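Local coordinates for protein N-acetylmuramoyl-L-alanine amidase (Mycolicibacterium smegmatis, PDB 7AGM) that hydrolyses the amide bond between N-acetylmuramic acid and L-alanine in peptidoglycan, probably by means of its bound zinc ion, at residues V179-G184 / D206-G211; A65-T68 / R73-M76; S192-S197 / R201-D206; V29-G32 / T36-C39. All blocks are in the same frame, centred on the assembly; numbering follows the deposited sequence.

Overall arrangement
Three of the contacts build one side of an alpha/beta fold and the fourth lies apart. Contacts 1 and 3 share helix 198-219: Gly184 N meets Met195 CE at 3.5 Å, and Cys183 O comes to 3.4 Å from Tyr204 CE1. Contact 2 joins the same layer through Val209 CG2, 3.7 Å from Ala66 CB, and reaches the same sheet as contact 1 at its edge strand. Contact 4 is a separate hairpin, its centre about 30 Å from that of contact 3, on the opposite side of the chain's centre. The zinc is held by His17, Glu52 and His107; the side chains of Cys183 (contact 1), Met195 (contact 3) and Lys37 (contact 4) are each about 10 Å from it, while contact 2 lies away from the site.

Contact 1 (V179-G184 / D206-G211); sequences VLVECG and DAIVRG
Ile208 of helix 198-219 meets Val181 and Cys183 of strand 178-185 in a buried helix-on-sheet contact, part of the alpha/beta fold of this zinc amidase family. The strand lies inside the mixed sheet, with parallel strand 102-109 on one flank and antiparallel strand 119-123 on the other. Val181 points at the helix. Cys183 leaves the strand to the side, and its SG, beside the backbone N (chi1 -67°), still reaches Ile208. Leu180 and Glu182 project from the opposite face and touch His107, a zinc ligand.

The join is apolar and slender, burying 93 Å² in all. At the closest backbone pair, Val181 CA and Ile208 CA stand 8.3 Å apart, and the gap is filled by side chains from both sides. Ile208 extends its longer branch straight out: CD1 lies anti to CA (chi2 171°), which carries the methyl down to the sheet.

Helix 52-69 closes the neighbourhood from the side, with Phe55 against Cys183 and Val63 against Ile208, so one hydrophobic layer ties the two helices to the strand. The active site is near, since the side chain of Cys183 lies about 7 Å from that of His107. The CD1 methyl of Ile208 makes the closest approaches: it is 4.0 Å from Cys183 SG and 4.3 Å from Val181 CG1.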
loop_
_atom_site.group_PDB
_atom_site.type_symbol
_atom_site.label_atom_id
_atom_site.label_comp_id
_atom_site.label_asym_id
_atom_site.label_seq_id
_atom_site.Cartn_x
_atom_site.Cartn_y
_atom_site.Cartn_z
ATOM N N VAL A 179 6.813 -0.493 0.893
ATOM C CA VAL A 179 6.226 0.842 0.941
ATOM C C VAL A 179 4.719 0.686 1.065
ATOM O O VAL A 179 4.152 -0.365 0.751
ATOM C CB VAL A 179 6.575 1.720 -0.290
ATOM C CG1 VAL A 179 8.105 1.933 -0.402
ATOM C CG2 VAL A 179 5.974 1.129 -1.568
ATOM N N LEU A 180 4.070 1.743 1.548
ATOM C CA LEU A 180 2.617 1.783 1.666
ATOM C C LEU A 180 2.127 2.984 0.871
ATOM O O LEU A 180 2.564 4.112 1.116
ATOM C CB LEU A 180 2.202 1.860 3.139
ATOM C CG LEU A 180 0.696 1.781 3.445
ATOM C CD1 LEU A 180 0.467 1.382 4.895
ATOM C CD2 LEU A 180 -0.055 3.083 3.149
ATOM N N VAL A 181 1.251 2.743 -0.101
ATOM C CA VAL A 181 0.742 3.801 -0.966
ATOM C C VAL A 181 -0.647 4.192 -0.471
ATOM O O VAL A 181 -1.581 3.378 -0.517
ATOM C CB VAL A 181 0.692 3.366 -2.439
ATOM C CG1 VAL A 181 0.084 4.485 -3.297
ATOM C CG2 VAL A 181 2.070 2.959 -2.945
ATOM N N GLU A 182 -0.784 5.426 0.018
ATOM C CA GLU A 182 -2.091 6.042 0.237
ATOM C C GLU A 182 -2.463 6.738 -1.071
ATOM O O GLU A 182 -1.868 7.761 -1.429
ATOM C CB GLU A 182 -2.050 7.027 1.410
ATOM C CG GLU A 182 -1.914 6.391 2.785
ATOM C CD GLU A 182 -3.206 5.811 3.314
ATOM O OE1 GLU A 182 -4.218 5.870 2.588
ATOM O OE2 GLU A 182 -3.212 5.298 4.459
ATOM N N CYS A 183 -3.427 6.164 -1.805
ATOM C CA CYS A 183 -3.689 6.604 -3.174
ATOM C C CYS A 183 -4.319 7.986 -3.230
ATOM O O CYS A 183 -4.088 8.731 -4.193
ATOM C CB CYS A 183 -4.597 5.599 -3.883
ATOM S SG CYS A 183 -3.806 3.995 -4.145
ATOM N N GLY A 184 -5.116 8.339 -2.228
ATOM C CA GLY A 184 -5.848 9.593 -2.252
ATOM C C GLY A 184 -6.678 9.723 -0.997
ATOM O O GLY A 184 -6.631 8.872 -0.103
ATOM N N ASP A 206 -2.297 1.236 -12.649
ATOM C CA ASP A 206 -1.275 1.385 -13.681
ATOM C C ASP A 206 -0.074 2.153 -13.147
ATOM O O ASP A 206 1.074 1.810 -13.446
ATOM C CB ASP A 206 -1.849 2.120 -14.895
ATOM C CG ASP A 206 -2.833 1.287 -15.690
ATOM O OD1 ASP A 206 -2.870 0.052 -15.528
ATOM O OD2 ASP A 206 -3.565 1.885 -16.501
ATOM N N ALA A 207 -0.324 3.204 -12.363
ATOM C CA ALA A 207 0.769 3.992 -11.800
ATOM C C ALA A 207 1.548 3.191 -10.764
ATOM O O ALA A 207 2.786 3.240 -10.727
ATOM C CB ALA A 207 0.198 5.264 -11.172
ATOM N N ILE A 208 0.839 2.453 -9.908
ATOM C CA ILE A 208 1.513 1.616 -8.920
ATOM C C ILE A 208 2.381 0.562 -9.604
ATOM O O ILE A 208 3.520 0.312 -9.189
ATOM C CB ILE A 208 0.484 1.011 -7.944
ATOM C CG1 ILE A 208 -0.166 2.136 -7.125
ATOM C CG2 ILE A 208 1.145 -0.069 -7.064
ATOM C CD1 ILE A 208 -1.352 1.681 -6.272
ATOM N N VAL A 209 1.865 -0.052 -10.676
ATOM C CA VAL A 209 2.638 -1.050 -11.416
ATOM C C VAL A 209 3.916 -0.445 -11.986
ATOM O O VAL A 209 4.986 -1.066 -11.931
ATOM C CB VAL A 209 1.767 -1.706 -12.507
ATOM C CG1 VAL A 209 2.622 -2.539 -13.443
ATOM C CG2 VAL A 209 0.687 -2.568 -11.874
ATOM N N ARG A 210 3.838 0.774 -12.527
ATOM C CA ARG A 210 5.049 1.428 -13.025
ATOM C C ARG A 210 6.061 1.630 -11.905
ATOM O O ARG A 210 7.266 1.436 -12.103
ATOM C CB ARG A 210 4.705 2.767 -13.678
ATOM C CG ARG A 210 3.968 2.640 -15.001
ATOM C CD ARG A 210 3.544 4.002 -15.536
ATOM N NE ARG A 210 4.690 4.833 -15.894
ATOM C CZ ARG A 210 4.606 6.099 -16.296
ATOM N NH1 ARG A 210 3.423 6.694 -16.390
ATOM N NH2 ARG A 210 5.708 6.773 -16.601
ATOM N N GLY A 211 5.589 2.027 -10.722
ATOM C CA GLY A 211 6.483 2.132 -9.574
ATOM C C GLY A 211 7.131 0.807 -9.209
ATOM O O GLY A 211 8.335 0.742 -8.936
#

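Contact 2 (A65-T68 / R73-M76); sequences AALT and RTAM
The second half of a beta-alpha-beta crossover closes here, where Leu67 and Thr68, near the end of helix 52-69, face Thr74 of strand 73-76. The chain turns back so sharply that Thr68 CA and Arg73 CA are already 6.5 Å apart. Thr74 presents two different groups to the helix: its methyl meets Leu67 and its hydroxyl shares a water with Thr68.

On the apolar side, Thr74 CG2 sits against the flank of Leu67, 3.8 Å from Leu67 CD1 and 3.9 Å from Leu67 CB. The two side chains cross at a slant, with Leu67 running on inward to touch Val11 of the next strand and Ile212 of helix 198-219.

On the polar side a single water does the joining. Thr74 OG1, set between its own backbone N and carbonyl carbon (chi1 62°), is hydrogen-bonded to this water at 2.8 Å. A second hydrogen bond, of 2.6 Å, links the water to Thr68 OG1. Thr68 OG1 and Thr74 OG1 are themselves 4.3 Å apart, so the water spans a gap too wide for a direct bond. Thr68 OG1 is also hydrogen-bonded to Arg64 O one turn back, which helps hold it in place.

Backbone bonds from Arg73 and Ala75 fix the strand to parallel strand 10-15, completing the strand-helix-strand unit at the sheet's edge that is typical of the alpha/beta sandwich.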
loop_
_atom_site.group_PDB
_atom_site.type_symbol
_atom_site.label_atom_id
_atom_site.label_comp_id
_atom_site.label_asym_id
_atom_site.label_seq_id
_atom_site.Cartn_x
_atom_site.Cartn_y
_atom_site.Cartn_z
ATOM N N ALA A 65 -2.921 -8.431 -11.763
ATOM C CA ALA A 65 -3.056 -8.858 -13.153
ATOM C C ALA A 65 -1.950 -8.275 -14.027
ATOM O O ALA A 65 -1.379 -8.980 -14.868
ATOM C CB ALA A 65 -4.426 -8.449 -13.689
ATOM N N ALA A 66 -1.618 -6.995 -13.835
ATOM C CA ALA A 66 -0.581 -6.384 -14.658
ATOM C C ALA A 66 0.789 -6.976 -14.350
ATOM O O ALA A 66 1.585 -7.215 -15.266
ATOM C CB ALA A 66 -0.587 -4.865 -14.488
ATOM N N LEU A 67 1.067 -7.249 -13.072
ATOM C CA LEU A 67 2.341 -7.867 -12.707
ATOM C C LEU A 67 2.464 -9.265 -13.298
ATOM O O LEU A 67 3.518 -9.630 -13.832
ATOM C CB LEU A 67 2.501 -7.906 -11.185
ATOM C CG LEU A 67 2.717 -6.540 -10.540
ATOM C CD1 LEU A 67 2.830 -6.692 -9.033
ATOM C CD2 LEU A 67 3.957 -5.851 -11.117
ATOM N N THR A 68 1.395 -10.061 -13.217
ATOM C CA THR A 68 1.413 -11.392 -13.814
ATOM C C THR A 68 1.737 -11.322 -15.303
ATOM O O THR A 68 2.510 -12.139 -15.817
ATOM C CB THR A 68 0.063 -12.078 -13.576
ATOM O OG1 THR A 68 -0.150 -12.246 -12.167
ATOM C CG2 THR A 68 0.030 -13.443 -14.248
ATOM N N ARG A 73 6.053 -12.764 -10.087
ATOM C CA ARG A 73 5.336 -13.596 -9.129
ATOM C C ARG A 73 4.658 -12.713 -8.096
ATOM O O ARG A 73 5.232 -11.716 -7.647
ATOM C CB ARG A 73 6.315 -14.506 -8.385
ATOM C CG ARG A 73 7.009 -15.565 -9.227
ATOM C CD ARG A 73 7.968 -16.369 -8.346
ATOM N NE ARG A 73 8.294 -17.691 -8.876
ATOM C CZ ARG A 73 9.460 -18.025 -9.419
ATOM N NH1 ARG A 73 10.439 -17.125 -9.525
ATOM N NH2 ARG A 73 9.648 -19.265 -9.858
ATOM N N THR A 74 3.446 -13.090 -7.698
ATOM C CA THR A 74 2.733 -12.334 -6.682
ATOM C C THR A 74 2.110 -13.259 -5.646
ATOM O O THR A 74 1.811 -14.433 -5.905
ATOM C CB THR A 74 1.633 -11.422 -7.276
ATOM O OG1 THR A 74 0.644 -12.218 -7.941
ATOM C CG2 THR A 74 2.219 -10.410 -8.262
ATOM N N ALA A 75 1.893 -12.680 -4.466
ATOM C CA ALA A 75 1.033 -13.239 -3.436
ATOM C C ALA A 75 0.296 -12.085 -2.782
ATOM O O ALA A 75 0.771 -10.947 -2.807
ATOM C CB ALA A 75 1.806 -14.026 -2.372
ATOM N N MET A 76 -0.875 -12.373 -2.218
ATOM C CA MET A 76 -1.704 -11.351 -1.593
ATOM C C MET A 76 -1.952 -11.656 -0.121
ATOM O O MET A 76 -1.959 -12.814 0.308
ATOM C CB MET A 76 -3.030 -11.170 -2.346
ATOM C CG MET A 76 -2.849 -10.558 -3.727
ATOM S SD MET A 76 -4.412 -10.232 -4.548
ATOM C CE MET A 76 -5.224 -9.191 -3.343
HETATM O O HOH W 1 1.639 -12.942 -10.432
#

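Contact 3 (S192-S197 / R201-D206)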
loop_
_atom_site.group_PDB
_atom_site.type_symbol
_atom_site.label_atom_id
_atom_site.label_comp_id
_atom_site.label_asym_id
_atom_site.label_seq_id
_atom_site.Cartn_x
_atom_site.Cartn_y
_atom_site.Cartn_z
ATOM N N SER A 192 -12.366 10.674 -4.324
ATOM C CA SER A 192 -13.462 9.733 -4.115
ATOM C C SER A 192 -14.125 9.337 -5.431
ATOM O O SER A 192 -14.435 8.158 -5.636
ATOM C CB SER A 192 -14.482 10.289 -3.121
ATOM O OG SER A 192 -15.115 11.442 -3.626
ATOM N N ALA A 193 -14.351 10.298 -6.336
ATOM C CA ALA A 193 -14.937 9.952 -7.631
ATOM C C ALA A 193 -14.036 9.012 -8.417
ATOM O O ALA A 193 -14.519 8.059 -9.038
ATOM C CB ALA A 193 -15.239 11.206 -8.447
ATOM N N LEU A 194 -12.721 9.256 -8.399
ATOM C CA LEU A 194 -11.793 8.338 -9.057
ATOM C C LEU A 194 -11.862 6.950 -8.435
ATOM O O LEU A 194 -11.906 5.940 -9.145
ATOM C CB LEU A 194 -10.365 8.874 -8.956
ATOM C CG LEU A 194 -9.976 9.989 -9.919
ATOM C CD1 LEU A 194 -8.635 10.595 -9.484
ATOM C CD2 LEU A 194 -9.895 9.480 -11.357
ATOM N N MET A 195 -11.864 6.886 -7.102
ATOM C CA MET A 195 -11.820 5.606 -6.402
ATOM C C MET A 195 -13.069 4.774 -6.643
ATOM O O MET A 195 -12.997 3.540 -6.655
ATOM C CB MET A 195 -11.635 5.850 -4.912
ATOM C CG MET A 195 -10.242 6.329 -4.593
ATOM S SD MET A 195 -10.115 6.992 -2.934
ATOM C CE MET A 195 -8.353 7.274 -2.872
ATOM N N LYS A 196 -14.219 5.425 -6.808
ATOM C CA LYS A 196 -15.472 4.728 -7.056
ATOM C C LYS A 196 -15.596 4.198 -8.479
ATOM O O LYS A 196 -16.516 3.417 -8.749
ATOM C CB LYS A 196 -16.636 5.679 -6.807
ATOM C CG LYS A 196 -16.849 6.085 -5.373
ATOM C CD LYS A 196 -17.921 7.157 -5.360
ATOM C CE LYS A 196 -18.309 7.586 -3.987
ATOM N NZ LYS A 196 -19.445 8.544 -4.099
ATOM N N SER A 197 -14.712 4.604 -9.391
ATOM C CA SER A 197 -14.860 4.197 -10.780
ATOM C C SER A 197 -13.855 3.113 -11.143
ATOM O O SER A 197 -12.688 3.159 -10.721
ATOM C CB SER A 197 -14.665 5.386 -11.721
ATOM O OG SER A 197 -13.344 5.879 -11.656
ATOM N N ARG A 201 -9.766 3.247 -10.628
ATOM C CA ARG A 201 -8.967 2.243 -9.933
ATOM C C ARG A 201 -7.902 1.663 -10.857
ATOM O O ARG A 201 -6.773 1.392 -10.426
ATOM C CB ARG A 201 -9.875 1.164 -9.330
ATOM C CG ARG A 201 -10.819 1.719 -8.253
ATOM C CD ARG A 201 -11.526 0.637 -7.455
ATOM N NE ARG A 201 -12.437 -0.148 -8.293
ATOM C CZ ARG A 201 -13.709 0.159 -8.538
ATOM N NH1 ARG A 201 -14.254 1.249 -8.014
ATOM N NH2 ARG A 201 -14.446 -0.636 -9.311
ATOM N N GLN A 202 -8.224 1.504 -12.139
ATOM C CA GLN A 202 -7.211 1.083 -13.104
ATOM C C GLN A 202 -6.113 2.132 -13.243
ATOM O O GLN A 202 -4.937 1.788 -13.405
ATOM C CB GLN A 202 -7.859 0.804 -14.462
ATOM C CG GLN A 202 -6.919 0.130 -15.454
ATOM C CD GLN A 202 -6.525 -1.267 -15.018
ATOM O OE1 GLN A 202 -7.375 -2.068 -14.620
ATOM N NE2 GLN A 202 -5.228 -1.569 -15.083
ATOM N N LYS A 203 -6.486 3.415 -13.178
ATOM C CA LYS A 203 -5.514 4.503 -13.249
ATOM C C LYS A 203 -4.524 4.418 -12.094
ATOM O O LYS A 203 -3.303 4.488 -12.295
ATOM C CB LYS A 203 -6.274 5.834 -13.232
ATOM C CG LYS A 203 -5.439 7.110 -13.258
ATOM C CD LYS A 203 -6.326 8.311 -12.905
ATOM C CE LYS A 203 -5.569 9.628 -12.904
ATOM N NZ LYS A 203 -5.008 9.925 -14.247
ATOM N N TYR A 204 -5.034 4.249 -10.871
ATOM C CA TYR A 204 -4.141 4.057 -9.731
ATOM C C TYR A 204 -3.286 2.808 -9.903
ATOM O O TYR A 204 -2.081 2.822 -9.623
ATOM C CB TYR A 204 -4.950 3.951 -8.437
ATOM C CG TYR A 204 -5.544 5.252 -7.940
ATOM C CD1 TYR A 204 -4.726 6.322 -7.567
ATOM C CD2 TYR A 204 -6.920 5.402 -7.815
ATOM C CE1 TYR A 204 -5.272 7.512 -7.096
ATOM C CE2 TYR A 204 -7.472 6.570 -7.350
ATOM C CZ TYR A 204 -6.653 7.630 -6.996
ATOM O OH TYR A 204 -7.232 8.791 -6.522
ATOM N N ALA A 205 -3.898 1.708 -10.343
ATOM C CA ALA A 205 -3.154 0.459 -10.491
ATOM C C ALA A 205 -2.026 0.593 -11.505
ATOM O O ALA A 205 -0.904 0.136 -11.252
ATOM C CB ALA A 205 -4.096 -0.682 -10.887
ATOM N N ASP A 206 -2.297 1.236 -12.649
ATOM C CA ASP A 206 -1.275 1.385 -13.681
ATOM C C ASP A 206 -0.074 2.153 -13.147
ATOM O O ASP A 206 1.074 1.810 -13.446
ATOM C CB ASP A 206 -1.849 2.120 -14.895
ATOM C CG ASP A 206 -2.833 1.287 -15.690
ATOM O OD1 ASP A 206 -2.870 0.052 -15.528
ATOM O OD2 ASP A 206 -3.565 1.885 -16.501
HETATM O O HOH W 2 -17.217 0.549 -8.939
#
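Arg201, Tyr204 and Leu194 carry most of the meeting between helix 189-196 and helix 198-219. Arg201 folds back over the C-terminal end of the first helix. A bend in the chain (chi3 -65°) brings NH1 to Met195 O at 2.9 Å, and this oxygen lies at the edge of the guanidinium, in its plane. A water between the two terminal nitrogens, also in the plane, accepts from Arg201 NH2 and donates to Lys196 O. One face of the group is met by Ser197 O, 3.6 Å above its plane and displaced toward the rim. A positive group among these carbonyls probably suits the negative end of the helix dipole; its NE makes a salt bridge with Asp58.

Tyr204, one turn further on, fills the inside of the corner. Its CE2 lies 4.0 Å from Leu194 CB and 3.9 Å from Met195 CG, both approaching the ring obliquely. The Leu194 side chain crosses that of Tyr204 at about a right angle, with CD1 3.7 Å from Tyr204 OH, while its other methyl, CD2, lies against the Lys203 chain. Phe55 of helix 52-69 meets the tyrosine ring with its plane nearly perpendicular.

Ser197 makes the joint: its O accepts from Arg201 N at 2.9 Å in the first turn, and in one of its two conformers its OG caps Gly200 N. Two consecutive helices set at 92°, joined through an N-cap serine, form an alpha-alpha corner.

Contact 4 (V29-G32 / T36-C39)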
loop_
_atom_site.group_PDB
_atom_site.type_symbol
_atom_site.label_atom_id
_atom_site.label_comp_id
_atom_site.label_asym_id
_atom_site.label_seq_id
_atom_site.Cartn_x
_atom_site.Cartn_y
_atom_site.Cartn_z
ATOM N N VAL A 29 -1.613 -6.199 18.990
ATOM C CA VAL A 29 -0.530 -6.894 18.293
ATOM C C VAL A 29 0.699 -5.993 18.295
ATOM O O VAL A 29 0.559 -4.765 18.376
ATOM C CB VAL A 29 -0.946 -7.304 16.867
ATOM C CG1 VAL A 29 -2.230 -8.133 16.883
ATOM C CG2 VAL A 29 -1.094 -6.083 15.972
ATOM N N PRO A 30 1.908 -6.541 18.215
ATOM C CA PRO A 30 3.105 -5.698 18.301
ATOM C C PRO A 30 3.250 -4.776 17.102
ATOM O O PRO A 30 2.871 -5.108 15.975
ATOM C CB PRO A 30 4.253 -6.714 18.347
ATOM C CG PRO A 30 3.699 -7.941 17.728
ATOM C CD PRO A 30 2.249 -7.970 18.101
ATOM N N THR A 31 3.826 -3.601 17.364
ATOM C CA THR A 31 4.069 -2.595 16.338
ATOM C C THR A 31 5.458 -2.685 15.731
ATOM O O THR A 31 5.691 -2.099 14.666
ATOM C CB THR A 31 3.956 -1.198 16.949
ATOM O OG1 THR A 31 4.993 -1.026 17.934
ATOM C CG2 THR A 31 2.605 -1.006 17.587
ATOM N N GLY A 32 6.391 -3.373 16.394
ATOM C CA GLY A 32 7.770 -3.410 15.961
ATOM C C GLY A 32 8.663 -2.386 16.623
ATOM O O GLY A 32 9.887 -2.435 16.432
ATOM N N THR A 36 2.024 -1.709 21.103
ATOM C CA THR A 36 0.999 -2.506 20.447
ATOM C C THR A 36 -0.034 -1.580 19.826
ATOM O O THR A 36 -0.094 -0.384 20.128
ATOM C CB THR A 36 0.307 -3.493 21.404
ATOM O OG1 THR A 36 -0.463 -2.765 22.369
ATOM C CG2 THR A 36 1.324 -4.357 22.125
ATOM N N LYS A 37 -0.844 -2.150 18.941
ATOM C CA LYS A 37 -1.990 -1.455 18.377
ATOM C C LYS A 37 -3.033 -2.493 17.990
ATOM O O LYS A 37 -2.804 -3.704 18.092
ATOM C CB LYS A 37 -1.596 -0.539 17.209
ATOM C CG LYS A 37 -1.024 -1.256 15.999
ATOM C CD LYS A 37 -0.376 -0.265 15.035
ATOM C CE LYS A 37 -1.349 0.827 14.604
ATOM N NZ LYS A 37 -0.761 1.716 13.556
ATOM N N ASN A 38 -4.191 -2.007 17.554
ATOM C CA ASN A 38 -5.282 -2.907 17.198
ATOM C C ASN A 38 -4.885 -3.819 16.042
ATOM O O ASN A 38 -4.202 -3.399 15.104
ATOM C CB ASN A 38 -6.527 -2.105 16.820
ATOM C CG ASN A 38 -7.228 -1.511 18.026
ATOM O OD1 ASN A 38 -6.676 -1.470 19.126
ATOM N ND2 ASN A 38 -8.453 -1.042 17.821
ATOM N N CYS A 39 -5.306 -5.086 16.140
ATOM C CA CYS A 39 -5.114 -6.067 15.071
ATOM C C CYS A 39 -5.532 -5.511 13.714
ATOM O O CYS A 39 -4.790 -5.608 12.730
ATOM C CB CYS A 39 -5.909 -7.333 15.413
ATOM S SG CYS A 39 -6.328 -8.411 14.022
#
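Val29 and Lys37 exchange two backbone hydrogen bonds, Val29 N to Lys37 O at 2.9 Å and Lys37 N to Val29 O at 3.0 Å. Val29 O also takes a CA-H...O contact from Thr36, whose CA is 3.1 Å away.

Side chains fill in round this pair. Thr31 lays its CG2 methyl over the backbone of the facing strand, 3.5 Å from Thr36 C, and against the start of the Lys37 chain, 4.0 Å from Lys37 CG. Val29 CG1 packs on Cys39 CB, also at 4.0 Å.

The whole is a small beta hairpin, strands 28-30 and 36-38, in which Val29 and Lys37 form the hydrogen-bonded antiparallel pair and Pro30 and Thr36 the non-hydrogen-bonded one. Its turn is shaped by Thr31: OG1 lies between its own N and carbonyl carbon (chi1 64°) and accepts from Arg33 N, an ST turn. Gly32 follows with a positive phi of 94°, a conformation that suits glycine.

Further out, the amide of Gln28 grips the second strand twice, OE1 bonding Thr36 OG1 and NE2 bonding Asn38 OD1. Val88 and Asp89 of helix 88-98 pack against Val29, and the Cys39-Cys87 disulfide ties the end of the hairpin to the start of that helix. Lys37 leads away from the hairpin to Asp167, where NZ is hydrogen-bonded to the backbone O.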